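Local coordinates for cyclic nucleotide-gated potassium channel mll3241 (Mesorhizobium loti, PDB 4MUV), which acts as a cAMP-activated, homotetrameric potassium channel, represented here by its cytoplasmic cyclic nucleotide-binding domain with cyclic GMP bound, at residues Pro21-Leu26 and Gln115-Ser120. The protein carries 3 engineered substitutions. Numbering follows the deposited sequence.
Sequences PLFQKL and QMLCSS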
loop_
_atom_site.group_PDB
_atom_site.type_symbol
_atom_site.label_atom_id
_atom_site.label_comp_id
_atom_site.label_asym_id
_atom_site.label_seq_id
_atom_site.Cartn_x
_atom_site.Cartn_y
_atom_site.Cartn_z
ATOM N N PRO A 21 -4.289 10.667 -0.190
ATOM C CA PRO A 21 -5.198 11.375 -1.091
ATOM C C PRO A 21 -6.172 10.464 -1.801
ATOM O O PRO A 21 -7.299 10.870 -2.070
ATOM C CB PRO A 21 -4.254 12.001 -2.117
ATOM C CG PRO A 21 -2.991 12.169 -1.401
ATOM C CD PRO A 21 -2.884 10.977 -0.502
ATOM N N LEU A 22 -5.744 9.249 -2.104
ATOM C CA LEU A 22 -6.597 8.317 -2.813
ATOM C C LEU A 22 -7.950 8.166 -2.132
ATOM O O LEU A 22 -8.968 7.999 -2.800
ATOM C CB LEU A 22 -5.921 6.945 -2.926
ATOM C CG LEU A 22 -6.603 5.930 -3.836
ATOM C CD1 LEU A 22 -6.581 6.422 -5.295
ATOM C CD2 LEU A 22 -5.890 4.583 -3.731
ATOM N N PHE A 23 -7.954 8.235 -0.805
ATOM C CA PHE A 23 -9.161 7.922 -0.040
ATOM C C PHE A 23 -10.042 9.129 0.214
ATOM O O PHE A 23 -11.137 8.975 0.732
ATOM C CB PHE A 23 -8.798 7.262 1.283
ATOM C CG PHE A 23 -8.161 5.882 1.142
ATOM C CD1 PHE A 23 -8.350 5.109 0.003
ATOM C CD2 PHE A 23 -7.380 5.378 2.156
ATOM C CE1 PHE A 23 -7.766 3.845 -0.129
ATOM C CE2 PHE A 23 -6.778 4.123 2.053
ATOM C CZ PHE A 23 -6.971 3.348 0.903
ATOM N N GLN A 24 -9.570 10.320 -0.136
ATOM C CA GLN A 24 -10.434 11.491 -0.177
ATOM C C GLN A 24 -11.460 11.134 -1.275
ATOM O O GLN A 24 -12.567 11.621 -1.300
ATOM C CB GLN A 24 -9.623 12.726 -0.578
ATOM C CG GLN A 24 -9.853 13.988 0.205
ATOM C CD GLN A 24 -9.041 15.148 -0.339
ATOM O OE1 GLN A 24 -8.751 15.222 -1.540
ATOM N NE2 GLN A 24 -8.651 16.052 0.544
ATOM N N LYS A 25 -11.070 10.243 -2.180
ATOM C CA LYS A 25 -11.948 9.845 -3.271
ATOM C C LYS A 25 -13.130 8.937 -2.871
ATOM O O LYS A 25 -13.885 8.518 -3.755
ATOM C CB LYS A 25 -11.130 9.223 -4.406
ATOM C CG LYS A 25 -10.188 10.231 -5.042
ATOM C CD LYS A 25 -9.220 9.570 -6.004
ATOM C CE LYS A 25 -8.189 10.563 -6.506
ATOM N NZ LYS A 25 -6.967 9.881 -7.010
ATOM N N LEU A 26 -13.330 8.677 -1.570
ATOM C CA LEU A 26 -14.281 7.636 -1.138
ATOM C C LEU A 26 -15.531 8.121 -0.411
ATOM O O LEU A 26 -15.479 9.025 0.405
ATOM C CB LEU A 26 -13.572 6.673 -0.191
ATOM C CG LEU A 26 -12.562 5.701 -0.776
ATOM C CD1 LEU A 26 -11.895 4.895 0.310
ATOM C CD2 LEU A 26 -13.268 4.786 -1.762
ATOM N N GLN A 115 -9.637 -6.245 -2.662
ATOM C CA GLN A 115 -10.656 -6.650 -3.629
ATOM C C GLN A 115 -11.998 -5.997 -3.307
ATOM O O GLN A 115 -12.714 -5.585 -4.214
ATOM C CB GLN A 115 -10.808 -8.169 -3.720
ATOM C CG GLN A 115 -9.518 -8.936 -4.016
ATOM C CD GLN A 115 -8.812 -8.529 -5.296
ATOM O OE1 GLN A 115 -9.342 -7.813 -6.131
ATOM N NE2 GLN A 115 -7.582 -8.977 -5.435
ATOM N N MET A 116 -12.339 -5.901 -2.024
ATOM C CA MET A 116 -13.572 -5.219 -1.665
ATOM C C MET A 116 -13.518 -3.760 -2.084
ATOM O O MET A 116 -14.492 -3.242 -2.617
ATOM C CB MET A 116 -13.858 -5.311 -0.183
ATOM C CG MET A 116 -15.046 -4.461 0.182
ATOM S SD MET A 116 -15.847 -4.953 1.700
ATOM C CE MET A 116 -16.626 -6.473 1.200
ATOM N N LEU A 117 -12.391 -3.103 -1.848
ATOM C CA LEU A 117 -12.233 -1.711 -2.245
ATOM C C LEU A 117 -12.413 -1.542 -3.752
ATOM O O LEU A 117 -13.114 -0.653 -4.202
ATOM C CB LEU A 117 -10.865 -1.202 -1.802
ATOM C CG LEU A 117 -10.436 0.209 -2.229
ATOM C CD1 LEU A 117 -11.437 1.285 -1.770
ATOM C CD2 LEU A 117 -9.018 0.521 -1.697
ATOM N N CYS A 118 -11.747 -2.380 -4.542
ATOM C CA CYS A 118 -11.854 -2.286 -5.992
ATOM C C CYS A 118 -13.272 -2.573 -6.478
ATOM O O CYS A 118 -13.726 -1.945 -7.416
ATOM C CB CYS A 118 -10.864 -3.229 -6.663
ATOM S SG CYS A 118 -9.146 -2.717 -6.480
ATOM N N SER A 119 -13.959 -3.538 -5.862
ATOM C CA SER A 119 -15.320 -3.864 -6.267
ATOM C C SER A 119 -16.298 -2.741 -5.905
ATOM O O SER A 119 -17.319 -2.594 -6.556
ATOM C CB SER A 119 -15.754 -5.225 -5.699
ATOM O OG SER A 119 -15.971 -5.248 -4.309
ATOM N N SER A 120 -15.959 -1.967 -4.872
ATOM C CA SER A 120 -16.796 -0.887 -4.374
ATOM C C SER A 120 -16.597 0.408 -5.161
ATOM O O SER A 120 -17.573 1.118 -5.426
ATOM C CB SER A 120 -16.512 -0.650 -2.886
ATOM O OG SER A 120 -16.907 -1.769 -2.097
#
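Leu117 reaches from helix 111-120 to two side chains of the 21-26 turn, one methyl for each. Its CD2 lies 3.9 Å from Phe23 CE1, meeting the aromatic ring at a slant, while its CD1 lies 4.0 Å from Leu26 CD2 and 4.2 Å from Leu26 CD1. The Leu26 and Leu117 side chains cross at roughly a right angle. With CG anti to the backbone N (chi1 175°), Leu117 projects toward the 21-26 segment; the nearest CA atoms of the two segments, those of Leu26 and Ser120, are still 9.5 Å apart. No hydrogen bond joins the segments, and only 113 Å² is buried in total: this is apolar packing through side-chain ends. Within the helix, Met116 O accepts from Ser120 N and from the hydroxyl of Ser119 (Ser119 OG to Met116 O, 3.0 Å), a donor tilted 31° from the carbonyl plane. The contact joins the loop between helices 13-17 and 28-37 to helix 111-120, beside the beta roll of the cyclic nucleotide-binding domain: Phe23 meets Phe61 of strand 58-64, Leu26 rests on Ile124 of helix 122-139, and Leu31 and Ile34 of helix 28-37 touch Phe23 and Leu117 respectively.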